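Local coordinates for DNMT2 (Spodoptera frugiperda, PDB 4H0N), which probably methylates cytosine 38 in the anticodon loop of tRNA(Asp), and cytosines in DNA, with S-adenosyl-L-methionine as methyl donor, at residues Ile6-Ser11 and Gly27-Ala32; Val70-Met75 and Val112-Met117; Ile222-Ser227 and Lys251-Val256. The protein carries 3 engineered substitutions. One frame throughout, in Å; residues are numbered along the deposited sequence.

Interactions 1 and 2 are neighbouring parts of the same Rossmann-like sheet, their centres about 9 Å apart. Strands 4-9 and 72-75 lie side by side in it, with L9 N 2.7 Å from L74 O and L7 N 2.7 Å from T72 O, both probable hydrogen bonds, while I6 packs on T72 and L74. The bound S-adenosyl-L-homocysteine lies beyond the C-terminal end of strand 4-9, where Y10 and S11 of interaction 1 belong to its pocket; in interaction 2 the side chain of M75 is about 8 Å from the ligand. Interaction 3 lies on the opposite side of the chain's centre, about 26 Å from either of the others at the nearest atoms.

Interaction 1 (Ile6-Ser11 and Gly27-Ala32); sequences ILELYS and GEIVAA. With SAH (S-adenosyl-L-homocysteine), chain E.
I6, L7 and E8 pair in parallel with I29, A31 and A32, and backbone hydrogen bonds carry the pairing. I6 N donates to E28 O at 2.8 Å, and E8 N to A31 O at 2.8 Å with an N-H...O angle of 168°. Between these two bonds I6 O receives V30 N at 3.0 Å and, weakly, A31 N: a beta bulge shifts the register by one residue, and one carbonyl serves two successive amides.

Each face has an apolar contact. On the face of I6 and I29 the two side chains cross obliquely, I6 CG2 lying 3.6 Å from I29 CD1; on the face of L7 and A31, L7 CD1 reaches A31 CB at 3.6 Å. Further along, S11 CB rests against A32 CB.

The polar element is E8. Its CG is anti to the backbone N (chi1 -175°) and the chain runs out extended, which carries OE2 past A32 CB at 3.5 Å to the hydroxyl of Y43, while OE1 takes the backbone N of H17; both carboxylate oxygens are thus satisfied within the buried layer.

Past the strand, the Y10 ring has O4' of S-adenosyl-L-homocysteine in plane at its edge. The pair forms a beta-alpha-beta unit with helix 15-23, whose W20 touches I6, whereas helix 37-46 brings Y43 against I29 and A32, and strand 72-75 flanks strand 4-9 in the sheet.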
loop_
_atom_site.group_PDB
_atom_site.type_symbol
_atom_site.label_atom_id
_atom_site.label_comp_id
_atom_site.label_asym_id
_atom_site.label_seq_id
_atom_site.Cartn_x
_atom_site.Cartn_y
_atom_site.Cartn_z
ATOM N N ILE A 6 18.946 -2.905 5.716
ATOM C CA ILE A 6 17.886 -2.817 4.720
ATOM C C ILE A 6 18.017 -1.602 3.795
ATOM O O ILE A 6 18.309 -0.487 4.229
ATOM C CB ILE A 6 16.471 -2.867 5.361
ATOM C CG1 ILE A 6 16.201 -4.243 5.971
ATOM C CG2 ILE A 6 15.399 -2.592 4.328
ATOM C CD1 ILE A 6 16.509 -4.340 7.435
ATOM N N LEU A 7 17.831 -1.851 2.504
ATOM C CA LEU A 7 17.647 -0.791 1.535
ATOM C C LEU A 7 16.172 -0.754 1.190
ATOM O O LEU A 7 15.604 -1.747 0.731
ATOM C CB LEU A 7 18.471 -1.058 0.281
ATOM C CG LEU A 7 18.311 0.007 -0.800
ATOM C CD1 LEU A 7 18.521 1.393 -0.209
ATOM C CD2 LEU A 7 19.280 -0.247 -1.946
ATOM N N GLU A 8 15.548 0.391 1.428
ATOM C CA GLU A 8 14.115 0.538 1.223
ATOM C C GLU A 8 13.845 1.416 0.003
ATOM O O GLU A 8 13.963 2.636 0.076
ATOM C CB GLU A 8 13.488 1.145 2.474
ATOM C CG GLU A 8 11.985 1.257 2.457
ATOM C CD GLU A 8 11.480 2.041 3.647
ATOM O OE1 GLU A 8 10.249 2.058 3.875
ATOM O OE2 GLU A 8 12.323 2.644 4.353
ATOM N N LEU A 9 13.490 0.784 -1.113
ATOM C CA LEU A 9 13.299 1.492 -2.378
ATOM C C LEU A 9 11.848 1.858 -2.614
ATOM O O LEU A 9 10.946 1.091 -2.271
ATOM C CB LEU A 9 13.771 0.630 -3.537
ATOM C CG LEU A 9 15.214 0.157 -3.467
ATOM C CD1 LEU A 9 15.529 -0.660 -4.707
ATOM C CD2 LEU A 9 16.139 1.356 -3.331
ATOM N N TYR A 10 11.633 3.015 -3.235
ATOM C CA TYR A 10 10.296 3.571 -3.392
ATOM C C TYR A 10 9.653 3.647 -2.011
ATOM O O TYR A 10 8.526 3.196 -1.803
ATOM C CB TYR A 10 9.465 2.719 -4.345
ATOM C CG TYR A 10 10.191 2.359 -5.622
ATOM C CD1 TYR A 10 10.853 1.146 -5.749
ATOM C CD2 TYR A 10 10.213 3.230 -6.704
ATOM C CE1 TYR A 10 11.514 0.808 -6.918
ATOM C CE2 TYR A 10 10.866 2.902 -7.876
ATOM C CZ TYR A 10 11.518 1.685 -7.978
ATOM O OH TYR A 10 12.183 1.339 -9.142
ATOM N N SER A 11 10.402 4.231 -1.076
ATOM C CA SER A 11 10.076 4.204 0.343
ATOM C C SER A 11 8.731 4.830 0.701
ATOM O O SER A 11 8.106 4.426 1.681
ATOM C CB SER A 11 11.190 4.874 1.150
ATOM O OG SER A 11 11.355 6.222 0.758
ATOM N N GLY A 27 17.395 -5.768 12.620
ATOM C CA GLY A 27 17.898 -5.007 11.493
ATOM C C GLY A 27 17.623 -3.514 11.498
ATOM O O GLY A 27 16.710 -3.025 12.163
ATOM N N GLU A 28 18.431 -2.788 10.734
ATOM C CA GLU A 28 18.274 -1.352 10.587
ATOM C C GLU A 28 17.941 -1.032 9.135
ATOM O O GLU A 28 18.282 -1.795 8.231
ATOM C CB GLU A 28 19.566 -0.636 10.988
ATOM C CG GLU A 28 19.374 0.476 12.007
ATOM C CD GLU A 28 20.034 1.780 11.591
ATOM O OE1 GLU A 28 20.918 1.749 10.708
ATOM O OE2 GLU A 28 19.661 2.838 12.143
ATOM N N ILE A 29 17.258 0.088 8.917
ATOM C CA ILE A 29 17.110 0.637 7.577
ATOM C C ILE A 29 18.285 1.578 7.359
ATOM O O ILE A 29 18.342 2.656 7.949
ATOM C CB ILE A 29 15.804 1.435 7.424
ATOM C CG1 ILE A 29 14.597 0.616 7.905
ATOM C CG2 ILE A 29 15.638 1.913 5.983
ATOM C CD1 ILE A 29 14.145 -0.466 6.953
ATOM N N VAL A 30 19.235 1.166 6.530
ATOM C CA VAL A 30 20.429 1.970 6.315
ATOM C C VAL A 30 20.170 3.058 5.285
ATOM O O VAL A 30 20.906 4.040 5.214
ATOM C CB VAL A 30 21.648 1.112 5.878
ATOM C CG1 VAL A 30 21.846 -0.047 6.838
ATOM C CG2 VAL A 30 21.479 0.603 4.454
ATOM N N ALA A 31 19.120 2.875 4.491
ATOM C CA ALA A 31 18.813 3.813 3.418
ATOM C C ALA A 31 17.403 3.617 2.876
ATOM O O ALA A 31 16.953 2.482 2.692
ATOM C CB ALA A 31 19.832 3.689 2.293
ATOM N N ALA A 32 16.718 4.736 2.635
ATOM C CA ALA A 32 15.413 4.741 1.996
ATOM C C ALA A 32 15.475 5.721 0.835
ATOM O O ALA A 32 15.968 6.837 0.992
ATOM C CB ALA A 32 14.353 5.158 2.985
HETATM N N SAH E . 5.456 1.744 -0.354
HETATM C CA SAH E . 5.618 3.188 -0.218
HETATM C CB SAH E . 5.408 3.941 -1.538
HETATM C CG SAH E . 5.036 3.136 -2.781
HETATM S SD SAH E . 4.258 4.189 -4.037
HETATM C C SAH E . 4.745 3.761 0.904
HETATM O O SAH E . 4.215 4.869 0.802
HETATM O OXT SAH E . 4.558 3.140 1.948
HETATM C "C5'" SAH E . 5.801 4.387 -4.968
HETATM C "C4'" SAH E . 6.604 5.636 -4.600
HETATM O "O4'" SAH E . 7.890 5.554 -5.183
HETATM C "C3'" SAH E . 5.986 6.938 -5.094
HETATM O "O3'" SAH E . 5.539 7.700 -3.993
HETATM C "C2'" SAH E . 7.095 7.673 -5.831
HETATM O "O2'" SAH E . 7.309 8.957 -5.292
HETATM C "C1'" SAH E . 8.336 6.823 -5.623
HETATM N N9 SAH E . 9.125 6.687 -6.865
HETATM C C8 SAH E . 8.643 6.498 -8.135
HETATM N N7 SAH E . 9.691 6.419 -8.988
HETATM C C5 SAH E . 10.837 6.557 -8.284
HETATM C C6 SAH E . 12.177 6.556 -8.656
HETATM N N6 SAH E . 12.521 6.399 -9.930
HETATM N N1 SAH E . 13.150 6.722 -7.691
HETATM C C2 SAH E . 12.792 6.887 -6.368
HETATM N N3 SAH E . 11.460 6.889 -6.005
HETATM C C4 SAH E . 10.496 6.727 -6.947
#

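Interaction 2 (Val70-Met75 and Val112-Met117); sequences VDTILM and VDYILM
Two parallel strands from the middle of the Rossmann-like sheet meet here, T72 to M75 pairing in unbroken register with Y114 to M117. D71 O receives both D113 N and Y114 N, the latter at 2.9 Å; I73 N donates to Y114 O, L116 N to I73 O at 2.9 Å with an N-H...O angle of 172°, and M75 N to L116 O.

On the face of I73 and M75 the contacts between the segments are apolar. The I73 side chain crosses that of V112 at about a right angle, CD1 lying 3.8 Å from V112 CG2. M75 has CG between its backbone N and carbonyl carbon (chi1 59°), and its extended chain brings CE to 3.7 Å from both I115 CG2 and M117 CB.

On the other face T72 OG1 stands 3.5 Å from Y114 CD1 and donates weakly to D71 OD1, and L74 CD2 lies 3.7 Å from L116 CB. D71 OD2 lies in plane at the edge of the Y114 ring, carboxylate and ring planes 89° apart; K5 N holds OD1 and H4 ND1 holds OD2. An alanine in place of T72 would probably take away the packing beside Y114 CD1 and leave D71 OD1 with K5 N but without the threonine hydroxyl.

F332 stacks on the Y114 ring, and L328 of helix 321-332 covers L74 and L116. These are neighbouring strands 4 and 5 of a 3-2-1-4-5-7-6 sheet with 161-168 antiparallel, as in class I methyltransferases.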
loop_
_atom_site.group_PDB
_atom_site.type_symbol
_atom_site.label_atom_id
_atom_site.label_comp_id
_atom_site.label_asym_id
_atom_site.label_seq_id
_atom_site.Cartn_x
_atom_site.Cartn_y
_atom_site.Cartn_z
ATOM N N VAL A 70 24.169 -3.235 2.547
ATOM C CA VAL A 70 22.815 -3.777 2.606
ATOM C C VAL A 70 22.813 -5.261 2.237
ATOM O O VAL A 70 23.613 -5.704 1.409
ATOM C CB VAL A 70 21.811 -2.980 1.719
ATOM C CG1 VAL A 70 22.343 -1.589 1.424
ATOM C CG2 VAL A 70 21.496 -3.719 0.421
ATOM N N ASP A 71 21.935 -6.026 2.879
ATOM C CA ASP A 71 21.787 -7.447 2.587
ATOM C C ASP A 71 20.337 -7.733 2.251
ATOM O O ASP A 71 19.989 -8.836 1.826
ATOM C CB ASP A 71 22.219 -8.303 3.783
ATOM C CG ASP A 71 21.325 -8.108 5.005
ATOM O OD1 ASP A 71 20.933 -6.959 5.287
ATOM O OD2 ASP A 71 21.017 -9.107 5.689
ATOM N N THR A 72 19.501 -6.715 2.445
ATOM C CA THR A 72 18.053 -6.846 2.340
ATOM C C THR A 72 17.449 -5.663 1.599
ATOM O O THR A 72 17.712 -4.512 1.939
ATOM C CB THR A 72 17.402 -6.931 3.742
ATOM O OG1 THR A 72 17.945 -8.049 4.458
ATOM C CG2 THR A 72 15.885 -7.075 3.633
ATOM N N ILE A 73 16.634 -5.950 0.589
ATOM C CA ILE A 73 15.948 -4.900 -0.159
ATOM C C ILE A 73 14.424 -4.984 0.013
ATOM O O ILE A 73 13.823 -6.039 -0.197
ATOM C CB ILE A 73 16.328 -4.931 -1.662
ATOM C CG1 ILE A 73 17.809 -4.588 -1.845
ATOM C CG2 ILE A 73 15.467 -3.967 -2.461
ATOM C CD1 ILE A 73 18.291 -4.700 -3.268
ATOM N N LEU A 74 13.818 -3.869 0.418
ATOM C CA LEU A 74 12.363 -3.747 0.504
ATOM C C LEU A 74 11.894 -2.735 -0.532
ATOM O O LEU A 74 12.349 -1.591 -0.548
ATOM C CB LEU A 74 11.935 -3.302 1.900
ATOM C CG LEU A 74 12.335 -4.224 3.048
ATOM C CD1 LEU A 74 11.789 -3.681 4.353
ATOM C CD2 LEU A 74 11.845 -5.642 2.798
ATOM N N MET A 75 10.984 -3.148 -1.401
ATOM C CA MET A 75 10.632 -2.296 -2.520
ATOM C C MET A 75 9.197 -2.439 -3.001
ATOM O O MET A 75 8.668 -3.539 -3.099
ATOM C CB MET A 75 11.591 -2.554 -3.678
ATOM C CG MET A 75 11.604 -3.982 -4.170
ATOM S SD MET A 75 12.690 -4.142 -5.600
ATOM C CE MET A 75 12.474 -5.870 -6.006
ATOM N N VAL A 112 23.385 -8.570 -1.398
ATOM C CA VAL A 112 21.949 -8.673 -1.170
ATOM C C VAL A 112 21.468 -10.121 -1.054
ATOM O O VAL A 112 21.594 -10.908 -1.992
ATOM C CB VAL A 112 21.158 -7.947 -2.261
ATOM C CG1 VAL A 112 19.668 -8.108 -2.023
ATOM C CG2 VAL A 112 21.539 -6.473 -2.284
ATOM N N ASP A 113 20.912 -10.458 0.111
ATOM C CA ASP A 113 20.471 -11.824 0.401
ATOM C C ASP A 113 18.953 -11.990 0.366
ATOM O O ASP A 113 18.439 -13.027 -0.056
ATOM C CB ASP A 113 20.995 -12.278 1.768
ATOM C CG ASP A 113 22.436 -12.742 1.718
ATOM O OD1 ASP A 113 22.845 -13.309 0.686
ATOM O OD2 ASP A 113 23.157 -12.547 2.718
ATOM N N TYR A 114 18.238 -10.975 0.823
ATOM C CA TYR A 114 16.797 -11.071 0.917
ATOM C C TYR A 114 16.125 -9.931 0.170
ATOM O O TYR A 114 16.489 -8.770 0.334
ATOM C CB TYR A 114 16.368 -11.047 2.382
ATOM C CG TYR A 114 17.153 -11.976 3.276
ATOM C CD1 TYR A 114 18.286 -11.531 3.946
ATOM C CD2 TYR A 114 16.752 -13.294 3.468
ATOM C CE1 TYR A 114 19.005 -12.373 4.778
ATOM C CE2 TYR A 114 17.464 -14.144 4.298
ATOM C CZ TYR A 114 18.589 -13.679 4.949
ATOM O OH TYR A 114 19.303 -14.524 5.774
ATOM N N ILE A 115 15.138 -10.266 -0.648
ATOM C CA ILE A 115 14.378 -9.256 -1.369
ATOM C C ILE A 115 12.902 -9.473 -1.103
ATOM O O ILE A 115 12.416 -10.600 -1.185
ATOM C CB ILE A 115 14.617 -9.352 -2.889
ATOM C CG1 ILE A 115 16.086 -9.103 -3.222
ATOM C CG2 ILE A 115 13.760 -8.356 -3.631
ATOM C CD1 ILE A 115 16.407 -9.252 -4.700
ATOM N N LEU A 116 12.191 -8.400 -0.763
ATOM C CA LEU A 116 10.730 -8.433 -0.700
ATOM C C LEU A 116 10.160 -7.313 -1.552
ATOM O O LEU A 116 10.483 -6.146 -1.343
ATOM C CB LEU A 116 10.220 -8.301 0.740
ATOM C CG LEU A 116 8.711 -8.494 0.958
ATOM C CD1 LEU A 116 8.469 -9.090 2.332
ATOM C CD2 LEU A 116 7.921 -7.195 0.798
ATOM N N MET A 117 9.303 -7.671 -2.503
ATOM C CA MET A 117 8.658 -6.676 -3.343
ATOM C C MET A 117 7.138 -6.771 -3.304
ATOM O O MET A 117 6.578 -7.857 -3.425
ATOM C CB MET A 117 9.140 -6.804 -4.786
ATOM C CG MET A 117 8.351 -5.960 -5.779
ATOM S SD MET A 117 8.501 -6.529 -7.482
ATOM C CE MET A 117 8.353 -8.297 -7.256
#

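Interaction 3 (Ile222-Ser227 and Lys251-Val256); sequences ICYKTS and KPREVV
Y224 carries most of this contact, its ring lying against the start of helix 253-262. The bond from CA to CB is directed toward 251-256, and the ring continues beneath the R253 side chain. CD1 passes 3.3 Å from K251 O. Next along the same edge, CE1 meets V256 CG2 at 3.6 Å, the methyl lying in the ring plane and V256 coming from the opposite direction.

One face of the ring is taken by R253: CB sits 3.9 Å from the ring centroid and 23° off the normal, a CH-pi contact displaced toward the rim. The backbone around Y224 makes a type I beta turn to S227, closed by S227 N on Y224 O at 3.0 Å, while the N of Y224 turns weakly to S227 OG. This is a surface contact, away from the S-adenosyl-L-homocysteine site, that joins the turn after the short strand 222-223 to the first turn of helix 253-262. P252 occupies the N-cap position of that helix, and R253 and V256 lie one helical turn apart, which lets one grip the ring's face and the other its edge.

Toward the tip, CZ lies 3.4 Å from R253 CG, and Y224 OH touches the same R253 CG and lies 3.7 Å from V256 CG1. The R253 chain crosses the ring at about a right angle and bends at CG-CD (chi3 -43°), bringing NE 3.7 Å from Y224 CE2; the guanidinium plane is turned 39° from the ring. Beyond OH, I222 CD1 makes a looser contact with V256 CG1, and I222 also touches L282.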
loop_
_atom_site.group_PDB
_atom_site.type_symbol
_atom_site.label_atom_id
_atom_site.label_comp_id
_atom_site.label_asym_id
_atom_site.label_seq_id
_atom_site.Cartn_x
_atom_site.Cartn_y
_atom_site.Cartn_z
ATOM N N ILE A 222 -20.812 1.714 1.427
ATOM C CA ILE A 222 -20.916 2.254 2.769
ATOM C C ILE A 222 -20.442 1.269 3.829
ATOM O O ILE A 222 -20.677 0.064 3.726
ATOM C CB ILE A 222 -22.356 2.686 3.086
ATOM C CG1 ILE A 222 -23.010 3.293 1.841
ATOM C CG2 ILE A 222 -22.374 3.647 4.275
ATOM C CD1 ILE A 222 -23.402 4.740 1.983
ATOM N N CYS A 223 -19.768 1.795 4.846
ATOM C CA CYS A 223 -19.380 1.004 6.006
ATOM C C CYS A 223 -19.987 1.527 7.301
ATOM O O CYS A 223 -20.301 2.712 7.427
ATOM C CB CYS A 223 -17.863 0.947 6.130
ATOM S SG CYS A 223 -17.116 -0.052 4.855
ATOM N N TYR A 224 -20.141 0.621 8.259
ATOM C CA TYR A 224 -20.660 0.955 9.576
ATOM C C TYR A 224 -19.701 0.376 10.609
ATOM O O TYR A 224 -18.752 -0.320 10.249
ATOM C CB TYR A 224 -22.072 0.393 9.740
ATOM C CG TYR A 224 -22.894 0.526 8.479
ATOM C CD1 TYR A 224 -23.715 1.627 8.269
ATOM C CD2 TYR A 224 -22.827 -0.441 7.483
ATOM C CE1 TYR A 224 -24.452 1.754 7.109
ATOM C CE2 TYR A 224 -23.554 -0.320 6.321
ATOM C CZ TYR A 224 -24.364 0.776 6.139
ATOM O OH TYR A 224 -25.083 0.876 4.973
ATOM N N LYS A 225 -19.931 0.668 11.885
ATOM C CA LYS A 225 -19.035 0.196 12.939
ATOM C C LYS A 225 -18.970 -1.333 13.030
ATOM O O LYS A 225 -17.972 -1.885 13.494
ATOM C CB LYS A 225 -19.439 0.791 14.285
ATOM C CG LYS A 225 -20.851 0.437 14.707
ATOM C CD LYS A 225 -21.296 1.290 15.883
ATOM C CE LYS A 225 -22.812 1.423 15.926
ATOM N NZ LYS A 225 -23.275 2.124 17.156
ATOM N N THR A 226 -20.025 -2.006 12.573
ATOM C CA THR A 226 -20.090 -3.464 12.616
ATOM C C THR A 226 -19.470 -4.119 11.378
ATOM O O THR A 226 -19.317 -5.339 11.331
ATOM C CB THR A 226 -21.546 -3.977 12.794
ATOM O OG1 THR A 226 -22.323 -3.658 11.632
ATOM C CG2 THR A 226 -22.194 -3.356 14.027
ATOM N N SER A 227 -19.118 -3.309 10.383
ATOM C CA SER A 227 -18.492 -3.807 9.152
ATOM C C SER A 227 -17.170 -4.538 9.393
ATOM O O SER A 227 -16.302 -4.065 10.130
ATOM C CB SER A 227 -18.248 -2.662 8.163
ATOM O OG SER A 227 -19.352 -2.467 7.297
ATOM N N LYS A 251 -24.941 5.866 11.283
ATOM C CA LYS A 251 -26.346 5.481 11.236
ATOM C C LYS A 251 -26.478 3.977 10.985
ATOM O O LYS A 251 -25.581 3.357 10.419
ATOM C CB LYS A 251 -27.087 6.254 10.131
ATOM C CG LYS A 251 -27.145 7.774 10.266
ATOM C CD LYS A 251 -27.978 8.134 11.465
ATOM C CE LYS A 251 -28.704 9.454 11.306
ATOM N NZ LYS A 251 -29.090 9.982 12.629
ATOM N N PRO A 252 -27.586 3.376 11.439
ATOM C CA PRO A 252 -27.878 1.968 11.144
ATOM C C PRO A 252 -28.030 1.734 9.644
ATOM O O PRO A 252 -28.506 2.615 8.926
ATOM C CB PRO A 252 -29.217 1.736 11.852
ATOM C CG PRO A 252 -29.241 2.755 12.934
ATOM C CD PRO A 252 -28.571 3.958 12.364
ATOM N N ARG A 253 -27.631 0.552 9.184
ATOM C CA ARG A 253 -27.717 0.217 7.771
ATOM C C ARG A 253 -29.165 0.225 7.285
ATOM O O ARG A 253 -29.434 0.475 6.110
ATOM C CB ARG A 253 -27.081 -1.146 7.506
ATOM C CG ARG A 253 -26.955 -1.486 6.034
ATOM C CD ARG A 253 -26.591 -2.939 5.850
ATOM N NE ARG A 253 -25.556 -3.356 6.794
ATOM C CZ ARG A 253 -25.317 -4.621 7.127
ATOM N NH1 ARG A 253 -26.042 -5.597 6.596
ATOM N NH2 ARG A 253 -24.356 -4.912 7.993
ATOM N N GLU A 254 -30.096 -0.043 8.194
ATOM C CA GLU A 254 -31.511 -0.039 7.851
ATOM C C GLU A 254 -31.961 1.367 7.469
ATOM O O GLU A 254 -32.743 1.549 6.535
ATOM C CB GLU A 254 -32.336 -0.565 9.020
ATOM C CG GLU A 254 -33.688 -1.106 8.609
ATOM C CD GLU A 254 -34.268 -2.059 9.639
ATOM O OE1 GLU A 254 -35.289 -2.716 9.334
ATOM O OE2 GLU A 254 -33.698 -2.153 10.749
ATOM N N VAL A 255 -31.452 2.359 8.188
ATOM C CA VAL A 255 -31.747 3.750 7.878
ATOM C C VAL A 255 -31.188 4.126 6.504
ATOM O O VAL A 255 -31.847 4.810 5.717
ATOM C CB VAL A 255 -31.189 4.693 8.965
ATOM C CG1 VAL A 255 -31.339 6.147 8.551
ATOM C CG2 VAL A 255 -31.889 4.435 10.295
ATOM N N VAL A 256 -29.976 3.659 6.218
ATOM C CA VAL A 256 -29.327 3.901 4.931
ATOM C C VAL A 256 -30.170 3.366 3.766
ATOM O O VAL A 256 -30.262 3.998 2.710
ATOM C CB VAL A 256 -27.894 3.288 4.891
ATOM C CG1 VAL A 256 -27.280 3.389 3.493
ATOM C CG2 VAL A 256 -26.992 3.964 5.917
#